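Local atomic coordinates of succinate dehydrogenase subunit A (Mycolicibacterium smegmatis MC2 51, PDB entry 6LUM), a protein that probably oxidises succinate to fumarate as the FAD-carrying flavoprotein subunit of succinate dehydrogenase, the electrons passing on toward quinone. Residues Gly118-Asp123 / Asn394-Asn399; Trp65-Thr70 / Ile85-Ala90; Glu59-Glu64 / Val129-Tyr134; Phe242-Leu247 / Ala285-Val290. One frame throughout, in Å; residues are numbered along the deposited sequence.

Contact 1: residues Gly118-Asp123 / Asn394-Asn399. With FAD (flavin-adenine dinucleotide), chain Y.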
# COMPACT_ATOMS: atom_id res chain seq x y z
N GLY D 118 -3.02 -43.00 -23.53
CA GLY D 118 -3.27 -43.20 -24.95
C GLY D 118 -2.11 -43.65 -25.80
O GLY D 118 -1.37 -44.57 -25.43
N GLY D 119 -1.93 -43.00 -26.94
CA GLY D 119 -0.90 -43.39 -27.88
C GLY D 119 0.41 -42.65 -27.72
O GLY D 119 0.97 -42.17 -28.70
N HIS D 120 0.90 -42.54 -26.49
CA HIS D 120 2.23 -42.01 -26.24
C HIS D 120 3.21 -43.17 -26.13
O HIS D 120 2.95 -44.14 -25.41
CB HIS D 120 2.26 -41.17 -24.97
CG HIS D 120 1.58 -39.84 -25.11
ND1 HIS D 120 2.00 -38.88 -26.01
CD2 HIS D 120 0.52 -39.30 -24.46
CE1 HIS D 120 1.23 -37.82 -25.91
NE2 HIS D 120 0.32 -38.05 -24.98
N THR D 121 4.32 -43.08 -26.86
CA THR D 121 5.27 -44.17 -26.98
C THR D 121 6.59 -43.82 -26.31
O THR D 121 6.89 -42.66 -26.02
CB THR D 121 5.54 -44.53 -28.44
OG1 THR D 121 6.32 -43.49 -29.04
CG2 THR D 121 4.24 -44.71 -29.20
N ARG D 122 7.40 -44.86 -26.08
CA ARG D 122 8.69 -44.70 -25.44
C ARG D 122 9.61 -43.93 -26.35
O ARG D 122 10.00 -42.80 -26.04
CB ARG D 122 9.29 -46.07 -25.10
CG ARG D 122 10.71 -46.02 -24.59
CD ARG D 122 10.81 -45.24 -23.29
NE ARG D 122 11.84 -45.79 -22.42
CZ ARG D 122 13.12 -45.46 -22.48
NH1 ARG D 122 13.54 -44.57 -23.36
NH2 ARG D 122 13.99 -46.01 -21.64
N ASP D 123 9.94 -44.51 -27.50
CA ASP D 123 10.69 -43.78 -28.53
C ASP D 123 10.45 -44.48 -29.86
O ASP D 123 11.00 -45.56 -30.10
CB ASP D 123 12.17 -43.70 -28.20
CG ASP D 123 12.72 -44.98 -27.64
OD1 ASP D 123 13.90 -44.99 -27.23
OD2 ASP D 123 11.98 -45.98 -27.60
N ASN D 394 -5.57 -36.00 -37.29
CA ASN D 394 -6.12 -36.68 -36.14
C ASN D 394 -5.45 -36.11 -34.90
O ASN D 394 -4.24 -35.92 -34.89
CB ASN D 394 -5.91 -38.19 -36.21
CG ASN D 394 -6.35 -38.88 -34.95
OD1 ASN D 394 -5.63 -38.90 -33.96
ND2 ASN D 394 -7.54 -39.46 -34.99
N ARG D 395 -6.24 -35.85 -33.88
CA ARG D 395 -5.72 -35.22 -32.68
C ARG D 395 -5.29 -36.29 -31.70
O ARG D 395 -6.05 -37.22 -31.41
CB ARG D 395 -6.77 -34.32 -32.05
CG ARG D 395 -6.38 -33.81 -30.71
CD ARG D 395 -7.56 -33.19 -30.05
NE ARG D 395 -7.42 -33.17 -28.61
CZ ARG D 395 -8.03 -34.01 -27.79
NH1 ARG D 395 -8.83 -34.94 -28.28
NH2 ARG D 395 -7.85 -33.91 -26.49
N LEU D 396 -4.07 -36.17 -31.19
CA LEU D 396 -3.58 -37.04 -30.15
C LEU D 396 -3.99 -36.47 -28.81
O LEU D 396 -3.77 -35.28 -28.55
CB LEU D 396 -2.06 -37.16 -30.24
CG LEU D 396 -1.41 -38.26 -29.41
CD1 LEU D 396 -1.56 -39.59 -30.11
CD2 LEU D 396 0.04 -37.93 -29.17
N GLY D 397 -4.61 -37.29 -27.97
CA GLY D 397 -5.10 -36.83 -26.70
C GLY D 397 -4.09 -36.03 -25.91
O GLY D 397 -2.89 -36.25 -26.03
N THR D 398 -4.57 -35.08 -25.11
CA THR D 398 -3.78 -34.22 -24.24
C THR D 398 -2.89 -33.24 -25.00
O THR D 398 -2.08 -32.56 -24.38
CB THR D 398 -2.92 -35.02 -23.28
OG1 THR D 398 -1.92 -35.72 -24.02
CG2 THR D 398 -3.76 -36.03 -22.53
N ASN D 399 -3.02 -33.15 -26.32
CA ASN D 399 -2.29 -32.15 -27.07
C ASN D 399 -3.07 -30.86 -27.26
O ASN D 399 -2.50 -29.87 -27.71
CB ASN D 399 -1.88 -32.69 -28.44
CG ASN D 399 -0.62 -33.52 -28.38
OD1 ASN D 399 -0.51 -34.55 -29.03
ND2 ASN D 399 0.34 -33.07 -27.60
PA FAD Y . -13.11 -22.86 -25.56
O1A FAD Y . -12.55 -23.14 -24.18
O2A FAD Y . -13.69 -23.99 -26.38
O5B FAD Y . -14.22 -21.71 -25.43
C5B FAD Y . -14.25 -20.62 -26.35
C4B FAD Y . -14.40 -19.31 -25.58
O4B FAD Y . -14.51 -18.22 -26.50
C3B FAD Y . -15.65 -19.32 -24.71
O3B FAD Y . -15.27 -19.27 -23.33
C2B FAD Y . -16.47 -18.11 -25.14
O2B FAD Y . -16.70 -17.19 -24.07
C1B FAD Y . -15.67 -17.43 -26.24
N9A FAD Y . -16.50 -17.32 -27.47
C8A FAD Y . -16.81 -18.34 -28.29
N7A FAD Y . -17.58 -17.91 -29.33
C5A FAD Y . -17.77 -16.59 -29.17
C6A FAD Y . -18.49 -15.52 -29.90
N6A FAD Y . -19.18 -15.78 -31.03
N1A FAD Y . -18.44 -14.26 -29.39
C2A FAD Y . -17.76 -13.99 -28.26
N3A FAD Y . -17.09 -14.91 -27.54
C4A FAD Y . -17.06 -16.21 -27.94
N1 FAD Y . -8.53 -31.56 -24.76
C2 FAD Y . -7.48 -32.13 -24.14
O2 FAD Y . -6.32 -31.81 -24.50
N3 FAD Y . -7.62 -33.03 -23.14
C4 FAD Y . -8.82 -33.42 -22.70
O4 FAD Y . -8.91 -34.25 -21.77
C4X FAD Y . -10.03 -32.84 -23.33
N5 FAD Y . -11.27 -33.18 -22.94
C5X FAD Y . -12.36 -32.63 -23.53
C6 FAD Y . -13.63 -32.99 -23.11
C7 FAD Y . -14.75 -32.44 -23.72
C7M FAD Y . -16.13 -32.84 -23.26
C8 FAD Y . -14.59 -31.45 -24.81
C8M FAD Y . -15.81 -30.84 -25.47
C9 FAD Y . -13.32 -31.08 -25.24
C9A FAD Y . -12.20 -31.64 -24.63
N10 FAD Y . -10.91 -31.27 -25.06
C10 FAD Y . -9.80 -31.86 -24.42
C1' FAD Y . -10.72 -30.30 -26.14
C2' FAD Y . -10.03 -29.05 -25.59
O2' FAD Y . -10.63 -28.68 -24.34
C3' FAD Y . -10.14 -27.89 -26.57
O3' FAD Y . -9.14 -28.02 -27.58
C4' FAD Y . -9.97 -26.55 -25.85
O4' FAD Y . -10.74 -26.57 -24.64
C5' FAD Y . -10.43 -25.40 -26.73
O5' FAD Y . -10.69 -24.26 -25.92
P FAD Y . -10.47 -22.77 -26.49
O1P FAD Y . -9.60 -22.01 -25.53
O2P FAD Y . -10.07 -22.88 -27.95
O3P FAD Y . -11.96 -22.14 -26.43
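Gly119 and Leu396 are the residues whose CA atoms come nearest across two irregular loops, 7.3 Å apart, and the second loop folds into a type II beta turn from Leu396 to Asn399, closed by Asn399 N to Leu396 O at 3.2 Å. Thr398, at the third position of that turn, takes a positive phi of 68°, a place where glycine is more usual. Leu396 has its CG anti to the backbone N (chi1 -168°), which places both methyls against the other loop: CD1 lies 3.9 Å from Gly119 O, while CD2 meets His120 CE1 at 3.5 Å, slanting against the imidazole. The same ring reaches the turn with NE2, a weak hydrogen bond of 3.4 Å to Thr398 OG1, at the ring edge near its plane, though the placement of OG1 is uncertain. With an alanine at His120, Thr398 OG1 would probably lose this donor and a gap is likely to open beside Leu396 CD2. Behind the turn, Arg395 brings its guanidinium edge-on to FAD O2 and is steadied by a hydrogen bond to Gln241 and a cation-pi contact with Tyr355. The turn thus forms part of the FAD pocket, at the pyrimidine end of the flavin.

Contact 2: residues Trp65-Thr70 / Ile85-Ala90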
# COMPACT_ATOMS: atom_id res chain seq x y z
N TRP D 65 10.73 -37.73 -28.98
CA TRP D 65 9.77 -38.82 -29.06
C TRP D 65 8.34 -38.28 -29.04
O TRP D 65 7.46 -38.80 -29.74
CB TRP D 65 10.00 -39.81 -27.92
CG TRP D 65 11.43 -40.26 -27.81
CD1 TRP D 65 12.34 -40.36 -28.82
CD2 TRP D 65 12.12 -40.67 -26.62
NE1 TRP D 65 13.54 -40.80 -28.34
CE2 TRP D 65 13.43 -40.99 -26.99
CE3 TRP D 65 11.75 -40.78 -25.28
CZ2 TRP D 65 14.37 -41.44 -26.06
CZ3 TRP D 65 12.68 -41.23 -24.37
CH2 TRP D 65 13.98 -41.54 -24.76
N HIS D 66 8.11 -37.22 -28.27
CA HIS D 66 6.82 -36.54 -28.30
C HIS D 66 6.52 -36.00 -29.69
O HIS D 66 5.41 -36.14 -30.19
CB HIS D 66 6.82 -35.40 -27.28
CG HIS D 66 5.46 -34.85 -26.98
ND1 HIS D 66 5.27 -33.58 -26.51
CD2 HIS D 66 4.23 -35.41 -27.09
CE1 HIS D 66 3.98 -33.36 -26.34
NE2 HIS D 66 3.33 -34.46 -26.68
N THR D 67 7.51 -35.35 -30.31
CA THR D 67 7.32 -34.80 -31.64
C THR D 67 7.01 -35.89 -32.65
O THR D 67 6.12 -35.75 -33.49
CB THR D 67 8.56 -34.02 -32.05
OG1 THR D 67 8.70 -32.87 -31.21
CG2 THR D 67 8.45 -33.57 -33.47
N PHE D 68 7.74 -37.01 -32.58
CA PHE D 68 7.45 -38.09 -33.51
C PHE D 68 6.06 -38.65 -33.29
O PHE D 68 5.37 -39.00 -34.25
CB PHE D 68 8.47 -39.22 -33.38
CG PHE D 68 8.07 -40.47 -34.11
CD1 PHE D 68 8.33 -40.60 -35.46
CD2 PHE D 68 7.42 -41.50 -33.46
CE1 PHE D 68 7.96 -41.73 -36.14
CE2 PHE D 68 7.04 -42.63 -34.14
CZ PHE D 68 7.31 -42.75 -35.48
N ASP D 69 5.63 -38.76 -32.04
CA ASP D 69 4.32 -39.35 -31.79
C ASP D 69 3.20 -38.42 -32.24
O ASP D 69 2.20 -38.88 -32.78
CB ASP D 69 4.17 -39.70 -30.32
CG ASP D 69 3.41 -40.97 -30.11
OD1 ASP D 69 3.70 -41.68 -29.13
OD2 ASP D 69 2.53 -41.27 -30.94
N THR D 70 3.37 -37.12 -32.04
CA THR D 70 2.42 -36.15 -32.59
C THR D 70 2.35 -36.26 -34.10
O THR D 70 1.26 -36.33 -34.68
CB THR D 70 2.82 -34.73 -32.19
OG1 THR D 70 2.98 -34.66 -30.77
CG2 THR D 70 1.76 -33.75 -32.62
N ILE D 85 7.82 -26.72 -32.47
CA ILE D 85 7.66 -25.57 -31.58
C ILE D 85 6.74 -25.93 -30.43
O ILE D 85 7.02 -25.59 -29.27
CB ILE D 85 7.13 -24.36 -32.37
CG1 ILE D 85 8.18 -23.91 -33.39
CG2 ILE D 85 6.81 -23.22 -31.44
CD1 ILE D 85 7.73 -22.77 -34.25
N MET D 86 5.66 -26.64 -30.71
CA MET D 86 4.71 -26.97 -29.66
C MET D 86 5.36 -27.78 -28.56
O MET D 86 5.17 -27.48 -27.38
CB MET D 86 3.51 -27.74 -30.21
CG MET D 86 2.48 -28.00 -29.13
SD MET D 86 1.01 -28.91 -29.62
CE MET D 86 1.63 -30.58 -29.63
N CYS D 87 6.15 -28.79 -28.90
CA CYS D 87 6.72 -29.63 -27.85
C CYS D 87 7.80 -28.89 -27.06
O CYS D 87 7.78 -28.84 -25.80
CB CYS D 87 7.26 -30.91 -28.47
SG CYS D 87 5.99 -31.79 -29.39
N LYS D 88 8.77 -28.31 -27.77
CA LYS D 88 9.87 -27.68 -27.06
C LYS D 88 9.45 -26.40 -26.36
O LYS D 88 10.25 -25.84 -25.60
CB LYS D 88 11.04 -27.40 -28.00
CG LYS D 88 10.78 -26.34 -29.03
CD LYS D 88 11.97 -26.23 -29.96
CE LYS D 88 13.16 -25.63 -29.24
NZ LYS D 88 14.30 -25.38 -30.16
N GLU D 89 8.23 -25.91 -26.57
CA GLU D 89 7.66 -24.91 -25.69
C GLU D 89 6.66 -25.51 -24.71
O GLU D 89 6.27 -24.84 -23.75
CB GLU D 89 6.98 -23.81 -26.49
CG GLU D 89 7.90 -23.08 -27.44
CD GLU D 89 7.51 -21.63 -27.63
OE1 GLU D 89 6.60 -21.16 -26.91
OE2 GLU D 89 8.10 -20.96 -28.49
N ALA D 90 6.26 -26.76 -24.92
CA ALA D 90 5.30 -27.41 -24.04
C ALA D 90 5.89 -27.64 -22.67
O ALA D 90 5.19 -27.51 -21.66
CB ALA D 90 4.88 -28.74 -24.65
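Cys87 lays its sulfur against the imidazole of His66, SG standing 4.0 Å from the ring centroid and 35° off the ring normal, an oblique sulfur-aromatic contact. It joins two successive helices, 63-73 and 80-100, in a helical hairpin: the short segments run roughly antiparallel, at 142°, with their axes 9.4 Å apart. Such spacing suits a small residue like cysteine, whose polarisable sulfur can sit close to both a ring and a hydroxyl. His66 has its CG anti to the backbone N (chi1 -166°), which swings the ring across to helix 80-100 and sets ND1 3.5 Å from Cys87 SG. On the other end of the imidazole, NE2 has a weak hydrogen bond with Asn399 ND2, near the flavin. Thr67 OG1 also approaches Cys87 SG, at 3.4 Å, but its clear bond is to Trp63 O one turn back in its own helix. One turn on from His66, Thr70 CG2 meets Met86 CE at 4.4 Å, a loose apolar touch; Met86 is extended as far as SD and then turns its methyl, as a flexible thioether can. Thr70 turns its hydroxyl inward instead: OG1 bonds to His66 O at 2.9 Å, from the opposite face of that carbonyl to Thr70 N.

Contact 3: residues Glu59-Glu64 / Val129-Tyr134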
# COMPACT_ATOMS: atom_id res chain seq x y z
N GLU D 59 10.02 -40.83 -15.28
CA GLU D 59 10.68 -41.67 -16.27
C GLU D 59 11.63 -40.77 -17.04
O GLU D 59 11.95 -39.65 -16.62
CB GLU D 59 9.67 -42.37 -17.17
CG GLU D 59 8.77 -43.37 -16.46
CD GLU D 59 8.31 -44.48 -17.37
OE1 GLU D 59 7.97 -45.57 -16.86
OE2 GLU D 59 8.29 -44.27 -18.60
N GLU D 60 12.11 -41.24 -18.19
CA GLU D 60 12.98 -40.45 -19.04
C GLU D 60 12.36 -40.31 -20.42
O GLU D 60 11.99 -41.30 -21.05
CB GLU D 60 14.37 -41.08 -19.16
CG GLU D 60 15.39 -40.13 -19.75
CD GLU D 60 15.37 -38.77 -19.08
OE1 GLU D 60 15.39 -38.71 -17.83
OE2 GLU D 60 15.32 -37.75 -19.80
N ASP D 61 12.25 -39.06 -20.88
CA ASP D 61 11.89 -38.81 -22.27
C ASP D 61 12.37 -37.42 -22.67
O ASP D 61 12.44 -36.51 -21.85
CB ASP D 61 10.38 -38.94 -22.50
CG ASP D 61 9.57 -38.04 -21.60
OD1 ASP D 61 10.14 -37.45 -20.67
OD2 ASP D 61 8.35 -37.93 -21.82
N ASN D 62 12.74 -37.30 -23.94
CA ASN D 62 13.05 -36.03 -24.56
C ASN D 62 11.90 -35.64 -25.47
O ASN D 62 11.05 -36.47 -25.81
CB ASN D 62 14.36 -36.11 -25.36
CG ASN D 62 14.37 -37.26 -26.34
OD1 ASN D 62 13.45 -38.07 -26.36
ND2 ASN D 62 15.42 -37.34 -27.14
N TRP D 63 11.87 -34.37 -25.86
CA TRP D 63 10.74 -33.93 -26.66
C TRP D 63 10.73 -34.52 -28.06
O TRP D 63 9.73 -34.36 -28.76
CB TRP D 63 10.72 -32.40 -26.74
CG TRP D 63 12.00 -31.78 -27.15
CD1 TRP D 63 12.88 -31.15 -26.34
CD2 TRP D 63 12.53 -31.69 -28.47
NE1 TRP D 63 13.94 -30.68 -27.06
CE2 TRP D 63 13.75 -31.00 -28.38
CE3 TRP D 63 12.10 -32.13 -29.72
CZ2 TRP D 63 14.54 -30.74 -29.49
CZ3 TRP D 63 12.88 -31.88 -30.82
CH2 TRP D 63 14.09 -31.19 -30.70
N GLU D 64 11.79 -35.20 -28.48
CA GLU D 64 11.82 -35.72 -29.84
C GLU D 64 10.86 -36.89 -30.00
O GLU D 64 10.24 -37.04 -31.06
CB GLU D 64 13.23 -36.12 -30.24
CG GLU D 64 13.41 -36.32 -31.73
CD GLU D 64 13.07 -37.73 -32.18
OE1 GLU D 64 12.39 -37.87 -33.22
OE2 GLU D 64 13.48 -38.69 -31.51
N VAL D 129 5.23 -44.19 -21.86
CA VAL D 129 6.29 -43.28 -21.47
C VAL D 129 5.89 -42.41 -20.28
O VAL D 129 6.74 -41.78 -19.65
CB VAL D 129 6.73 -42.42 -22.67
CG1 VAL D 129 5.59 -41.55 -23.13
CG2 VAL D 129 7.95 -41.58 -22.34
N ARG D 130 4.59 -42.39 -19.95
CA ARG D 130 4.08 -41.64 -18.80
C ARG D 130 4.42 -40.15 -18.92
O ARG D 130 5.22 -39.60 -18.17
CB ARG D 130 4.63 -42.21 -17.48
CG ARG D 130 3.93 -43.46 -17.03
CD ARG D 130 4.31 -43.82 -15.61
NE ARG D 130 3.39 -44.80 -15.04
CZ ARG D 130 3.42 -46.10 -15.31
NH1 ARG D 130 4.35 -46.59 -16.12
NH2 ARG D 130 2.54 -46.92 -14.75
N ARG D 131 3.79 -39.53 -19.91
CA ARG D 131 3.99 -38.11 -20.16
C ARG D 131 3.00 -37.21 -19.43
O ARG D 131 3.39 -36.15 -18.94
CB ARG D 131 3.89 -37.82 -21.66
CG ARG D 131 5.15 -38.05 -22.40
CD ARG D 131 5.25 -37.16 -23.60
NE ARG D 131 6.49 -37.43 -24.31
CZ ARG D 131 6.64 -38.43 -25.17
NH1 ARG D 131 5.63 -39.24 -25.43
NH2 ARG D 131 7.80 -38.61 -25.77
N ALA D 132 1.74 -37.62 -19.35
CA ALA D 132 0.65 -36.68 -19.09
C ALA D 132 0.66 -36.20 -17.65
O ALA D 132 0.52 -37.00 -16.72
CB ALA D 132 -0.68 -37.33 -19.42
N CYS D 133 0.85 -34.89 -17.46
CA CYS D 133 0.59 -34.27 -16.18
C CYS D 133 -0.91 -34.21 -15.93
O CYS D 133 -1.73 -34.38 -16.84
CB CYS D 133 1.17 -32.86 -16.14
SG CYS D 133 2.93 -32.79 -16.41
N TYR D 134 -1.29 -33.94 -14.69
CA TYR D 134 -2.70 -33.86 -14.35
C TYR D 134 -2.82 -33.19 -12.99
O TYR D 134 -1.83 -33.01 -12.28
CB TYR D 134 -3.38 -35.23 -14.37
CG TYR D 134 -2.85 -36.22 -13.36
CD1 TYR D 134 -1.57 -36.72 -13.45
CD2 TYR D 134 -3.65 -36.66 -12.32
CE1 TYR D 134 -1.09 -37.62 -12.54
CE2 TYR D 134 -3.17 -37.57 -11.40
CZ TYR D 134 -1.90 -38.04 -11.51
OH TYR D 134 -1.43 -38.95 -10.60
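Asp61 and Arg131 form the shorter of two ion pairs here, with Asp61 OD2 3.1 Å from Arg131 NE. The oxygen lies well out of the guanidinium plane, so no N-H is aimed at it and the attraction is one of charge alone; the carboxylate and guanidinium planes are 30° apart. OD2 also rests beside the aliphatic part of the arginine, 3.3 Å from Arg131 CG. A methionine in place of Arg131 would probably leave the buried carboxylate of Asp61 without its opposite charge. The other pair is long: Glu59 OE1 stands 3.8 Å from Arg130 NH1, the two flat groups turned 55° to each other. Arg116 lies close to the same Arg130 nitrogen, so Glu59 may ease the crowding of like charges there.

Among polar contacts without a bond, Glu59 OE2 comes to 3.1 Å from Val129 O; both are acceptors. Asn62 O lies at the edge of the Arg131 guanidinium, near its plane, 3.9 Å from NH2.

In the fold, segment 129-134 enters the weakly bonded middle strand of a small antiparallel sheet through a classic beta bulge, Arg131 and Ala132 both facing Arg115, while segment 59-64 leads into helix 63-73.

Apolar contact is supplied by Val129. Its CG2 is anti to the backbone N and touches Asp61 CB at 3.6 Å, the two side chains crossing at about a right angle. Beta-branched valine offers a compact methyl surface here, against the short stem of the aspartate.

Contact 4: residues Phe242-Leu247 / Ala285-Val290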
# COMPACT_ATOMS: atom_id res chain seq x y z
N PHE D 242 -13.99 -38.10 -33.97
CA PHE D 242 -15.14 -38.74 -33.35
C PHE D 242 -14.64 -39.63 -32.23
O PHE D 242 -14.09 -40.70 -32.48
CB PHE D 242 -15.93 -39.53 -34.38
CG PHE D 242 -16.65 -38.68 -35.36
CD1 PHE D 242 -16.08 -38.39 -36.58
CD2 PHE D 242 -17.87 -38.15 -35.06
CE1 PHE D 242 -16.74 -37.60 -37.48
CE2 PHE D 242 -18.52 -37.36 -35.96
CZ PHE D 242 -17.95 -37.09 -37.16
N HIS D 243 -14.84 -39.18 -31.00
CA HIS D 243 -14.41 -39.96 -29.86
C HIS D 243 -15.21 -41.25 -29.80
O HIS D 243 -16.41 -41.25 -30.08
CB HIS D 243 -14.61 -39.15 -28.58
CG HIS D 243 -13.61 -39.44 -27.51
ND1 HIS D 243 -13.78 -40.45 -26.59
CD2 HIS D 243 -12.43 -38.85 -27.21
CE1 HIS D 243 -12.75 -40.47 -25.77
NE2 HIS D 243 -11.92 -39.50 -26.12
N PRO D 244 -14.58 -42.37 -29.48
CA PRO D 244 -15.30 -43.65 -29.51
C PRO D 244 -16.33 -43.81 -28.40
O PRO D 244 -17.49 -44.15 -28.67
CB PRO D 244 -14.18 -44.68 -29.37
CG PRO D 244 -13.07 -43.95 -28.74
CD PRO D 244 -13.16 -42.54 -29.18
N THR D 245 -15.94 -43.56 -27.15
CA THR D 245 -16.81 -43.79 -26.01
C THR D 245 -17.73 -42.60 -25.82
O THR D 245 -17.30 -41.53 -25.38
CB THR D 245 -15.99 -44.04 -24.75
OG1 THR D 245 -15.22 -42.87 -24.45
CG2 THR D 245 -15.05 -45.20 -24.95
N GLY D 246 -19.01 -42.77 -26.14
CA GLY D 246 -19.91 -41.65 -26.13
C GLY D 246 -21.31 -41.80 -25.58
O GLY D 246 -22.22 -41.18 -26.13
N LEU D 247 -21.54 -42.59 -24.53
CA LEU D 247 -22.87 -42.71 -23.93
C LEU D 247 -23.94 -42.96 -24.99
O LEU D 247 -24.76 -42.10 -25.29
CB LEU D 247 -23.25 -41.49 -23.10
CG LEU D 247 -23.03 -41.54 -21.59
CD1 LEU D 247 -23.83 -42.68 -21.00
CD2 LEU D 247 -21.59 -41.65 -21.23
N ALA D 285 -5.69 -48.16 -29.26
CA ALA D 285 -5.34 -47.70 -30.59
C ALA D 285 -5.80 -46.26 -30.77
O ALA D 285 -6.43 -45.70 -29.87
CB ALA D 285 -5.99 -48.63 -31.63
N PRO D 286 -5.47 -45.61 -31.89
CA PRO D 286 -5.98 -44.25 -32.11
C PRO D 286 -7.50 -44.18 -32.13
O PRO D 286 -8.19 -45.14 -32.49
CB PRO D 286 -5.38 -43.87 -33.47
CG PRO D 286 -4.14 -44.66 -33.56
CD PRO D 286 -4.42 -45.95 -32.86
N ARG D 287 -8.01 -43.01 -31.73
CA ARG D 287 -9.45 -42.84 -31.56
C ARG D 287 -10.20 -43.04 -32.87
O ARG D 287 -11.29 -43.62 -32.88
CB ARG D 287 -9.74 -41.45 -31.00
CG ARG D 287 -9.00 -41.12 -29.73
CD ARG D 287 -9.08 -42.27 -28.74
NE ARG D 287 -8.94 -41.81 -27.37
CZ ARG D 287 -8.87 -42.63 -26.32
NH1 ARG D 287 -8.75 -42.13 -25.10
NH2 ARG D 287 -8.92 -43.94 -26.50
N ASP D 288 -9.64 -42.56 -33.98
CA ASP D 288 -10.29 -42.75 -35.26
C ASP D 288 -10.42 -44.22 -35.60
O ASP D 288 -11.47 -44.66 -36.10
CB ASP D 288 -9.51 -42.01 -36.35
CG ASP D 288 -8.04 -42.35 -36.34
OD1 ASP D 288 -7.62 -43.11 -35.45
OD2 ASP D 288 -7.30 -41.85 -37.21
N ILE D 289 -9.39 -45.01 -35.33
CA ILE D 289 -9.46 -46.44 -35.60
C ILE D 289 -10.50 -47.10 -34.71
O ILE D 289 -11.30 -47.93 -35.17
CB ILE D 289 -8.07 -47.09 -35.44
CG1 ILE D 289 -7.04 -46.33 -36.26
CG2 ILE D 289 -8.12 -48.54 -35.87
CD1 ILE D 289 -5.74 -47.07 -36.45
N VAL D 290 -10.51 -46.76 -33.42
CA VAL D 290 -11.48 -47.37 -32.52
C VAL D 290 -12.90 -47.06 -32.97
O VAL D 290 -13.78 -47.93 -32.96
CB VAL D 290 -11.24 -46.93 -31.07
CG1 VAL D 290 -12.16 -47.69 -30.14
CG2 VAL D 290 -9.81 -47.16 -30.67
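Pro244 packs its ring against Arg287 and Val290, one turn apart in helix 287-299: Pro244 CB meets Val290 CG1 at 3.7 Å, and Pro244 CD, at another corner of the ring, lies 4.0 Å from Arg287 CB. Proline suits the spot because its rigid ring presents carbon to the helix and has no amide hydrogen to satisfy. Val290 points CG1 at it by setting that methyl anti to its own backbone N (chi1 -174°).

Beside the proline, His243 and Arg287 run side by side in the same direction. The arginine chain bends at chi2 (-47°), and CE1 of His243 comes over one face of its guanidinium, the two planes 57° apart. His243 NE2 and Arg287 NE, 4.0 Å apart, are not hydrogen-bonded.

Several neighbours hold this first shell. Val290 N bonds to Pro286 O at 3.0 Å, Pro286 being the N-cap residue of the helix, and Met274 of helix 274-277 also touches Val290. Thr245 OG1 lies in the plane of the His243 ring, at its edge, while His354 meets that ring and strand 352-356 pairs with its backbone.

The side chain of His243 is about 7 Å from FAD, nearest atoms. The proline-valine part is carbon against carbon, while an imidazole and a guanidinium lie together near the flavin, an arrangement consistent with a pocket made for an anionic dicarboxylate, as in related flavoproteins.

All four contacts belong to the FAD-binding part of the chain, three of them tightly grouped. The centres of contacts 1 and 2 are about 10 Å apart, as are those of contacts 2 and 3, while those of contacts 1 and 3 are about 11 Å apart; each of these pairs touches. Contacts 2 and 3 share helix 63-73, contact 2 being nested inside the loop that contact 3 closes. Contacts 1 and 3 cross along the chain. Contact 4 is nested within contact 1, centres about 14 Å apart, where Asn394 touches Asp288; its centre is about 23 Å from those of contacts 2 and 3. Contact 1 reaches FAD directly, contacts 2 and 3 form layers farther out, and contact 4 approaches from another side of contact 1.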